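Local coordinates for protein 11R-lipoxygenase (Gersemia fruticosa, PDB 3VF1) that probably oxygenates polyunsaturated fatty acids with molecular oxygen at a single non-heme iron, in a calcium-dependent manner, at residues A[409-414]-A[525-530]; A[519-524]-A[555-560]; A[280-285]-A[346-351]. All coordinates share one frame; numbering follows the deposited sequence.

Interaction 1: A[409-414]-A[525-530]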
loop_
_atom_site.group_PDB
_atom_site.type_symbol
_atom_site.label_atom_id
_atom_site.label_comp_id
_atom_site.label_asym_id
_atom_site.label_seq_id
_atom_site.Cartn_x
_atom_site.Cartn_y
_atom_site.Cartn_z
ATOM N N ARG A 409 9.678 -14.487 -10.153
ATOM C CA ARG A 409 10.987 -15.043 -10.484
ATOM C C ARG A 409 11.244 -16.432 -9.901
ATOM O O ARG A 409 12.088 -17.167 -10.408
ATOM C CB ARG A 409 12.090 -14.097 -10.007
ATOM C CG ARG A 409 12.186 -12.804 -10.794
ATOM C CD ARG A 409 13.133 -11.821 -10.125
ATOM N NE ARG A 409 14.447 -12.405 -9.873
ATOM C CZ ARG A 409 15.379 -12.592 -10.803
ATOM N NH1 ARG A 409 15.148 -12.256 -12.065
ATOM N NH2 ARG A 409 16.547 -13.127 -10.472
ATOM N N ASN A 410 10.531 -16.790 -8.837
ATOM C CA ASN A 410 10.853 -18.012 -8.103
ATOM C C ASN A 410 9.684 -18.969 -7.866
ATOM O O ASN A 410 9.900 -20.134 -7.531
ATOM C CB ASN A 410 11.489 -17.651 -6.760
ATOM C CG ASN A 410 12.715 -16.773 -6.917
ATOM O OD1 ASN A 410 13.814 -17.263 -7.175
ATOM N ND2 ASN A 410 12.530 -15.467 -6.764
ATOM N N LEU A 411 8.455 -18.491 -8.037
ATOM C CA LEU A 411 7.285 -19.318 -7.757
ATOM C C LEU A 411 6.465 -19.596 -9.012
ATOM O O LEU A 411 6.173 -18.681 -9.782
ATOM C CB LEU A 411 6.392 -18.646 -6.714
ATOM C CG LEU A 411 7.024 -18.358 -5.353
ATOM C CD1 LEU A 411 6.008 -17.689 -4.440
ATOM C CD2 LEU A 411 7.560 -19.631 -4.719
ATOM N N PRO A 412 6.095 -20.868 -9.224
ATOM C CA PRO A 412 5.160 -21.227 -10.292
ATOM C C PRO A 412 3.722 -21.020 -9.832
ATOM O O PRO A 412 3.452 -21.085 -8.632
ATOM C CB PRO A 412 5.446 -22.711 -10.514
ATOM C CG PRO A 412 5.878 -23.202 -9.176
ATOM C CD PRO A 412 6.613 -22.059 -8.525
ATOM N N SER A 413 2.814 -20.780 -10.773
ATOM C CA SER A 413 1.430 -20.457 -10.438
ATOM C C SER A 413 0.673 -21.619 -9.789
ATOM O O SER A 413 -0.483 -21.463 -9.395
ATOM C CB SER A 413 0.682 -19.981 -11.688
ATOM O OG SER A 413 0.778 -20.931 -12.733
ATOM N N VAL A 414 1.317 -22.779 -9.683
ATOM C CA VAL A 414 0.699 -23.939 -9.043
ATOM C C VAL A 414 1.034 -23.984 -7.550
ATOM O O VAL A 414 0.458 -24.766 -6.796
ATOM C CB VAL A 414 1.147 -25.258 -9.719
ATOM C CG1 VAL A 414 2.603 -25.568 -9.392
ATOM C CG2 VAL A 414 0.243 -26.411 -9.300
ATOM N N ASN A 525 12.008 -26.295 -2.196
ATOM C CA ASN A 525 13.071 -25.552 -2.862
ATOM C C ASN A 525 12.592 -24.231 -3.462
ATOM O O ASN A 525 13.379 -23.298 -3.629
ATOM C CB ASN A 525 13.707 -26.415 -3.953
ATOM C CG ASN A 525 12.707 -26.850 -5.009
ATOM O OD1 ASN A 525 11.807 -27.646 -4.740
ATOM N ND2 ASN A 525 12.864 -26.332 -6.222
ATOM N N GLU A 526 11.305 -24.150 -3.781
ATOM C CA GLU A 526 10.765 -22.981 -4.469
ATOM C C GLU A 526 10.535 -21.786 -3.539
ATOM O O GLU A 526 10.781 -20.645 -3.924
ATOM C CB GLU A 526 9.478 -23.352 -5.211
ATOM C CG GLU A 526 9.731 -24.216 -6.437
ATOM C CD GLU A 526 8.458 -24.713 -7.092
ATOM O OE1 GLU A 526 7.369 -24.537 -6.505
ATOM O OE2 GLU A 526 8.547 -25.283 -8.200
ATOM N N ILE A 527 10.069 -22.043 -2.321
ATOM C CA ILE A 527 9.885 -20.969 -1.352
ATOM C C ILE A 527 11.242 -20.497 -0.847
ATOM O O ILE A 527 11.406 -19.337 -0.464
ATOM C CB ILE A 527 9.016 -21.406 -0.151
ATOM C CG1 ILE A 527 8.414 -20.185 0.550
ATOM C CG2 ILE A 527 9.829 -22.231 0.836
ATOM C CD1 ILE A 527 7.384 -19.441 -0.279
ATOM N N GLN A 528 12.217 -21.401 -0.853
ATOM C CA GLN A 528 13.570 -21.070 -0.424
ATOM C C GLN A 528 14.249 -20.172 -1.453
ATOM O O GLN A 528 15.048 -19.304 -1.100
ATOM C CB GLN A 528 14.390 -22.344 -0.208
ATOM C CG GLN A 528 13.784 -23.297 0.813
ATOM C CD GLN A 528 13.683 -22.691 2.199
ATOM O OE1 GLN A 528 14.398 -21.748 2.530
ATOM N NE2 GLN A 528 12.788 -23.231 3.016
ATOM N N ASP A 529 13.931 -20.383 -2.727
ATOM C CA ASP A 529 14.417 -19.510 -3.788
ATOM C C ASP A 529 13.780 -18.136 -3.632
ATOM O O ASP A 529 14.435 -17.108 -3.800
ATOM C CB ASP A 529 14.073 -20.085 -5.165
ATOM C CG ASP A 529 14.808 -21.379 -5.461
ATOM O OD1 ASP A 529 15.909 -21.578 -4.905
ATOM O OD2 ASP A 529 14.287 -22.193 -6.252
ATOM N N TRP A 530 12.493 -18.138 -3.305
ATOM C CA TRP A 530 11.736 -16.908 -3.117
ATOM C C TRP A 530 12.358 -16.032 -2.035
ATOM O O TRP A 530 12.695 -14.873 -2.282
ATOM C CB TRP A 530 10.288 -17.244 -2.752
ATOM C CG TRP A 530 9.404 -16.047 -2.624
ATOM C CD1 TRP A 530 9.030 -15.197 -3.621
ATOM C CD2 TRP A 530 8.768 -15.570 -1.432
ATOM N NE1 TRP A 530 8.205 -14.220 -3.127
ATOM C CE2 TRP A 530 8.028 -14.426 -1.783
ATOM C CE3 TRP A 530 8.753 -15.999 -0.101
ATOM C CZ2 TRP A 530 7.283 -13.703 -0.855
ATOM C CZ3 TRP A 530 8.012 -15.281 0.820
ATOM C CH2 TRP A 530 7.288 -14.146 0.439
#

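Interaction 2: A[519-524]-A[555-560]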
loop_
_atom_site.group_PDB
_atom_site.type_symbol
_atom_site.label_atom_id
_atom_site.label_comp_id
_atom_site.label_asym_id
_atom_site.label_seq_id
_atom_site.Cartn_x
_atom_site.Cartn_y
_atom_site.Cartn_z
ATOM N N ASP A 519 9.619 -29.523 8.250
ATOM C CA ASP A 519 10.439 -30.155 7.226
ATOM C C ASP A 519 9.844 -29.874 5.849
ATOM O O ASP A 519 10.570 -29.701 4.869
ATOM C CB ASP A 519 10.531 -31.661 7.461
ATOM C CG ASP A 519 11.775 -32.271 6.843
ATOM O OD1 ASP A 519 12.871 -31.694 7.016
ATOM O OD2 ASP A 519 11.657 -33.325 6.181
ATOM N N SER A 520 8.516 -29.823 5.786
ATOM C CA SER A 520 7.821 -29.506 4.547
ATOM C C SER A 520 8.278 -28.155 4.028
ATOM O O SER A 520 8.316 -27.937 2.820
ATOM C CB SER A 520 6.308 -29.467 4.767
ATOM O OG SER A 520 5.840 -30.660 5.372
ATOM N N VAL A 521 8.623 -27.251 4.944
ATOM C CA VAL A 521 9.053 -25.904 4.579
ATOM C C VAL A 521 10.515 -25.890 4.139
ATOM O O VAL A 521 10.867 -25.234 3.156
ATOM C CB VAL A 521 8.872 -24.920 5.748
ATOM C CG1 VAL A 521 9.257 -23.513 5.319
ATOM C CG2 VAL A 521 7.439 -24.950 6.251
ATOM N N LYS A 522 11.361 -26.620 4.857
ATOM C CA LYS A 522 12.775 -26.700 4.507
ATOM C C LYS A 522 12.964 -27.254 3.100
ATOM O O LYS A 522 13.775 -26.746 2.327
ATOM C CB LYS A 522 13.531 -27.592 5.494
ATOM C CG LYS A 522 13.602 -27.064 6.914
ATOM C CD LYS A 522 14.633 -27.841 7.725
ATOM C CE LYS A 522 14.561 -27.510 9.208
ATOM N NZ LYS A 522 13.333 -28.058 9.851
ATOM N N LYS A 523 12.209 -28.297 2.773
ATOM C CA LYS A 523 12.418 -29.039 1.532
ATOM C C LYS A 523 11.639 -28.477 0.342
ATOM O O LYS A 523 11.672 -29.045 -0.749
ATOM C CB LYS A 523 12.078 -30.517 1.748
ATOM C CG LYS A 523 13.121 -31.257 2.572
ATOM C CD LYS A 523 12.679 -32.668 2.928
ATOM C CE LYS A 523 13.838 -33.479 3.493
ATOM N NZ LYS A 523 14.540 -32.783 4.612
ATOM N N ASP A 524 10.953 -27.356 0.547
ATOM C CA ASP A 524 10.275 -26.669 -0.544
ATOM C C ASP A 524 11.286 -25.755 -1.221
ATOM O O ASP A 524 11.409 -24.586 -0.869
ATOM C CB ASP A 524 9.083 -25.854 -0.032
ATOM C CG ASP A 524 8.399 -25.063 -1.133
ATOM O OD1 ASP A 524 9.002 -24.891 -2.215
ATOM O OD2 ASP A 524 7.258 -24.605 -0.915
ATOM N N GLU A 555 12.995 -21.899 8.034
ATOM C CA GLU A 555 13.339 -23.136 8.728
ATOM C C GLU A 555 12.124 -23.797 9.375
ATOM O O GLU A 555 12.175 -24.969 9.747
ATOM C CB GLU A 555 14.412 -22.869 9.785
ATOM C CG GLU A 555 15.695 -22.284 9.220
ATOM C CD GLU A 555 16.325 -23.176 8.166
ATOM O OE1 GLU A 555 16.554 -24.369 8.456
ATOM O OE2 GLU A 555 16.585 -22.687 7.047
ATOM N N ASN A 556 11.035 -23.049 9.512
ATOM C CA ASN A 556 9.807 -23.593 10.084
ATOM C C ASN A 556 8.571 -22.893 9.534
ATOM O O ASN A 556 8.681 -21.926 8.781
ATOM C CB ASN A 556 9.840 -23.496 11.611
ATOM C CG ASN A 556 10.081 -22.083 12.102
ATOM O OD1 ASN A 556 9.146 -21.296 12.245
ATOM N ND2 ASN A 556 11.340 -21.756 12.368
ATOM N N ARG A 557 7.396 -23.386 9.914
ATOM C CA ARG A 557 6.140 -22.854 9.399
ATOM C C ARG A 557 5.806 -21.501 10.017
ATOM O O ARG A 557 5.197 -20.650 9.371
ATOM C CB ARG A 557 4.997 -23.836 9.662
ATOM C CG ARG A 557 5.121 -25.148 8.907
ATOM C CD ARG A 557 3.866 -25.992 9.057
ATOM N NE ARG A 557 3.599 -26.335 10.451
ATOM C CZ ARG A 557 2.550 -27.037 10.863
ATOM N NH1 ARG A 557 1.652 -27.477 9.989
ATOM N NH2 ARG A 557 2.394 -27.299 12.153
ATOM N N GLU A 558 6.210 -21.301 11.267
ATOM C CA GLU A 558 5.896 -20.067 11.978
ATOM C C GLU A 558 6.587 -18.864 11.338
ATOM O O GLU A 558 5.977 -17.811 11.174
ATOM C CB GLU A 558 6.278 -20.180 13.457
ATOM C CG GLU A 558 5.343 -21.067 14.269
ATOM C CD GLU A 558 5.438 -22.535 13.881
ATOM O OE1 GLU A 558 6.545 -22.987 13.515
ATOM O OE2 GLU A 558 4.403 -23.235 13.940
ATOM N N GLU A 559 7.856 -19.023 10.977
ATOM C CA GLU A 559 8.588 -17.967 10.285
ATOM C C GLU A 559 7.901 -17.618 8.975
ATOM O O GLU A 559 7.782 -16.446 8.618
ATOM C CB GLU A 559 10.025 -18.402 9.996
ATOM C CG GLU A 559 10.920 -18.485 11.219
ATOM C CD GLU A 559 12.333 -18.922 10.872
ATOM O OE1 GLU A 559 12.731 -18.775 9.695
ATOM O OE2 GLU A 559 13.043 -19.413 11.776
ATOM N N LEU A 560 7.455 -18.645 8.260
ATOM C CA LEU A 560 6.807 -18.462 6.969
ATOM C C LEU A 560 5.491 -17.700 7.119
ATOM O O LEU A 560 5.204 -16.779 6.355
ATOM C CB LEU A 560 6.554 -19.820 6.312
ATOM C CG LEU A 560 5.839 -19.792 4.961
ATOM C CD1 LEU A 560 6.587 -18.913 3.972
ATOM C CD2 LEU A 560 5.686 -21.202 4.417
#

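Interaction 3: A[280-285]-A[346-351]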
loop_
_atom_site.group_PDB
_atom_site.type_symbol
_atom_site.label_atom_id
_atom_site.label_comp_id
_atom_site.label_asym_id
_atom_site.label_seq_id
_atom_site.Cartn_x
_atom_site.Cartn_y
_atom_site.Cartn_z
ATOM N N PHE A 280 15.878 18.854 24.422
ATOM C CA PHE A 280 14.489 19.298 24.474
ATOM C C PHE A 280 14.159 19.691 25.911
ATOM O O PHE A 280 13.370 19.022 26.578
ATOM C CB PHE A 280 13.565 18.173 24.003
ATOM C CG PHE A 280 12.157 18.615 23.690
ATOM C CD1 PHE A 280 11.837 19.952 23.527
ATOM C CD2 PHE A 280 11.145 17.675 23.561
ATOM C CE1 PHE A 280 10.539 20.339 23.238
ATOM C CE2 PHE A 280 9.851 18.058 23.275
ATOM C CZ PHE A 280 9.548 19.390 23.113
ATOM N N PRO A 281 14.769 20.783 26.393
ATOM C CA PRO A 281 14.710 21.191 27.802
ATOM C C PRO A 281 13.368 21.793 28.220
ATOM O O PRO A 281 13.299 22.979 28.539
ATOM C CB PRO A 281 15.819 22.241 27.896
ATOM C CG PRO A 281 15.855 22.854 26.541
ATOM C CD PRO A 281 15.545 21.737 25.579
ATOM N N VAL A 282 12.318 20.978 28.223
ATOM C CA VAL A 282 11.007 21.421 28.680
ATOM C C VAL A 282 10.968 21.446 30.201
ATOM O O VAL A 282 11.180 20.426 30.851
ATOM C CB VAL A 282 9.886 20.496 28.168
ATOM C CG1 VAL A 282 8.547 20.887 28.781
ATOM C CG2 VAL A 282 9.813 20.535 26.647
ATOM N N LYS A 283 10.694 22.618 30.764
ATOM C CA LYS A 283 10.640 22.774 32.213
ATOM C C LYS A 283 9.201 22.755 32.708
ATOM O O LYS A 283 8.283 23.179 32.007
ATOM C CB LYS A 283 11.333 24.073 32.637
ATOM C CG LYS A 283 12.775 24.182 32.163
ATOM C CD LYS A 283 13.583 22.960 32.571
ATOM C CE LYS A 283 15.001 23.016 32.032
ATOM N NZ LYS A 283 15.757 21.772 32.355
ATOM N N ASN A 284 9.017 22.260 33.927
ATOM C CA ASN A 284 7.693 22.123 34.516
ATOM C C ASN A 284 6.912 23.433 34.502
ATOM O O ASN A 284 5.703 23.438 34.270
ATOM C CB ASN A 284 7.816 21.596 35.948
ATOM C CG ASN A 284 6.470 21.375 36.608
ATOM O OD1 ASN A 284 5.716 20.482 36.222
ATOM N ND2 ASN A 284 6.167 22.180 37.620
ATOM N N GLU A 285 7.607 24.542 34.743
ATOM C CA GLU A 285 6.961 25.854 34.791
ATOM C C GLU A 285 6.219 26.145 33.491
ATOM O O GLU A 285 5.200 26.830 33.487
ATOM C CB GLU A 285 7.994 26.956 35.079
ATOM C CG GLU A 285 8.322 27.890 33.902
ATOM C CD GLU A 285 9.796 27.871 33.514
ATOM O OE1 GLU A 285 10.622 27.389 34.317
ATOM O OE2 GLU A 285 10.126 28.338 32.401
ATOM N N PRO A 346 -1.272 18.436 22.732
ATOM C CA PRO A 346 0.075 19.005 22.648
ATOM C C PRO A 346 0.297 19.992 23.788
ATOM O O PRO A 346 -0.593 20.788 24.077
ATOM C CB PRO A 346 0.055 19.734 21.305
ATOM C CG PRO A 346 -1.372 20.120 21.121
ATOM C CD PRO A 346 -2.172 18.996 21.709
ATOM N N ILE A 347 1.457 19.938 24.432
ATOM C CA ILE A 347 1.742 20.843 25.540
ATOM C C ILE A 347 3.049 21.614 25.360
ATOM O O ILE A 347 3.317 22.555 26.102
ATOM C CB ILE A 347 1.784 20.086 26.883
ATOM C CG1 ILE A 347 2.879 19.014 26.865
ATOM C CG2 ILE A 347 0.431 19.461 27.174
ATOM C CD1 ILE A 347 3.100 18.353 28.210
ATOM N N ALA A 348 3.853 21.226 24.375
ATOM C CA ALA A 348 5.126 21.898 24.132
ATOM C C ALA A 348 5.679 21.542 22.760
ATOM O O ALA A 348 5.494 20.427 22.281
ATOM C CB ALA A 348 6.128 21.535 25.216
ATOM N N ILE A 349 6.362 22.497 22.133
ATOM C CA ILE A 349 6.942 22.289 20.811
ATOM C C ILE A 349 8.260 23.042 20.656
ATOM O O ILE A 349 8.385 24.190 21.071
ATOM C CB ILE A 349 5.989 22.752 19.694
ATOM C CG1 ILE A 349 4.723 21.894 19.676
ATOM C CG2 ILE A 349 6.685 22.690 18.339
ATOM C CD1 ILE A 349 3.664 22.392 18.709
ATOM N N GLN A 350 9.239 22.380 20.050
ATOM C CA GLN A 350 10.512 23.006 19.716
ATOM C C GLN A 350 10.782 22.761 18.237
ATOM O O GLN A 350 10.831 21.618 17.799
ATOM C CB GLN A 350 11.631 22.419 20.577
ATOM C CG GLN A 350 12.982 23.090 20.401
ATOM C CD GLN A 350 14.042 22.501 21.313
ATOM O OE1 GLN A 350 14.055 22.758 22.517
ATOM N NE2 GLN A 350 14.936 21.699 20.743
ATOM N N LEU A 351 10.952 23.832 17.469
ATOM C CA LEU A 351 10.992 23.727 16.011
ATOM C C LEU A 351 12.264 23.059 15.483
ATOM O O LEU A 351 12.209 22.294 14.521
ATOM C CB LEU A 351 10.816 25.105 15.369
ATOM C CG LEU A 351 9.496 25.816 15.684
ATOM C CD1 LEU A 351 9.427 27.155 14.963
ATOM C CD2 LEU A 351 8.302 24.946 15.315
#

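Interaction 1: A[409-414]-A[525-530]
Asn410 and Leu411 meet the first turns of helix 525-538 where the chain leaves helix 369-410: the CA atoms of Asn410 and Trp530 are 5.2 Å apart, and Leu411 is the first residue to abandon helical backbone angles. No hydrogen bond joins the two segments, so the fit depends on packing. Asn410 lies against the backbone between Asp529 and Trp530, its CB 3.6 Å from Trp530 N. With CG anti to the carbonyl carbon (chi1 -56°), its amide is carried over the Asp529 peptide, and OD1 comes 3.5 Å from Asp529 CB. The amide and carboxylate planes of this pair are 46° apart; ND2 turns back to bond Ser406 O, one turn earlier in its own helix, while the Asp529 carboxylate bridges to Arg532. An alanine at Asn410 would remove the amide and would probably open a gap over the Asp529 peptide and deprive Ser406 O of this donor. The arrangement is a helix C-terminus and its exit loop laid against the N-terminal turns of a second helix, within the largely alpha-helical lipoxygenase domain. The two methyls of Leu411 reach different parts of that helix. CD2 rests 3.5 Å from Glu526 O and 4.4 Å from Ile527 CD1, whereas CD1 sits over one face of the Trp530 indole in a CH-pi contact, 4.2 Å from the centroid of the five-membered ring and 18° off its normal. Pro412 and Glu526 approach from opposite directions, and the carboxylate lies against CG and CD of the proline ring, with OE1 3.3 Å from Pro412 CD. The extended Glu526 chain carries this group on to Arg154 of helix 148-164, with which OE2 forms a salt bridge; Pro412 packs on the same helix.

Interaction 2: A[519-524]-A[555-560]
Val521 of helix 518-522 packs against the start of helix 557-579, its two methyls dividing the work. CG2 is the closer, 3.5 Å from Arg557 CG, where the two side chains cross at about a right angle. CG1, placed anti to the backbone N (chi1 -177°), points between Asn556 O and Leu560 CD2, the latter at 4.3 Å. On the solvent-exposed side Lys522 crosses Glu555: its chain runs out straight and bends only at chi4 (71°), which brings NZ to Glu555 O in a weak hydrogen bond of 3.3 Å. The Glu555 carboxylate flanks the lysine's methylene groups, but NZ and OE1 are 5.1 Å apart, too far for a salt bridge, and OE2 bonds Ser553 OG instead.

In the second shell, Asn556 is the N-cap of helix 557-579. Its OD1 accepts from Glu559 N at 2.9 Å, the donor standing 37° out of the carbonyl plane, and ND2 returns a weak bond to Glu559 OE2. Arg557 is held by Tyr515 O through NH1 and by Asp518 OD1 through its backbone N, so the loop ahead of helix 518-522 and that helix's first residue both position it. Leu560 touches Ile511 and Arg557 touches Gln512, both of helix 491-514, so the contact sits beside that helix, with helix 525-538 following directly on from Asp524, its N-cap residue.

Interaction 3: A[280-285]-A[346-351]
Gln350 runs its side chain alongside Phe280 to Pro281. CB lies 3.5 Å from Phe280 CE1, meeting the ring obliquely. The chain then runs out fully extended, with CG anti to the backbone N (chi1 -175°), sliding past the phenylalanine in the opposite direction. CD passes 4.0 Å from Phe280 CD1, and the amide stands 77° from the ring plane. At the tip the two branches part: OE1 touches Pro281 CD at 3.6 Å and Phe280 CD1 at 3.7 Å, while NE2 donates to the backbone carbonyls of Tyr352 and Asn279. The second of these bonds ties the strand's side chain to the residue just ahead of Phe280, and the two together fix the rotation of the buried amide.

The phenylalanine ring reaches further along the strand, its CZ 4.3 Å from Ala348 O, which lies at the ring edge. Pro281 is the centre of an inverse gamma turn, closed by Val282 N bonding Phe280 O at 2.8 Å. This reversal folds Val282 back so that its CG2 lies over one face of the Phe280 ring and 4.1 Å from Ala348 CB. Ala348 and Ile347 form a classic beta bulge opposite Leu335. Residues 280-282 thus pack on one side of strand 344-350, which is flanked by strands 333-338 and 361-362 in an antiparallel sheet, whereas Ile349 points away from them onto Trp372 and Leu379 of helix 369-410.

How the interactions relate
Interactions 1 and 2 are neighbours, their centres 13 Å apart, and they alternate along the chain: helices 518-522, 525-538 and 557-579 come in succession, so the middle one packs on 409-414 while the outer two meet each other. They touch directly, with Gln528 NE2 probably bonding Val521 O. Interaction 3 closes earlier in the chain, its centre 53 Å from that of interaction 1 and 50 Å from that of interaction 2. Helix 369-410 links the distant regions: its early part packs on strand 344-350, and its C-terminal end enters interaction 1. This helix carries the iron ligands His392 and His397, and helix 557-579 carries His575 and Asn579, so the contacts involve metal-holding helices at points away from the iron.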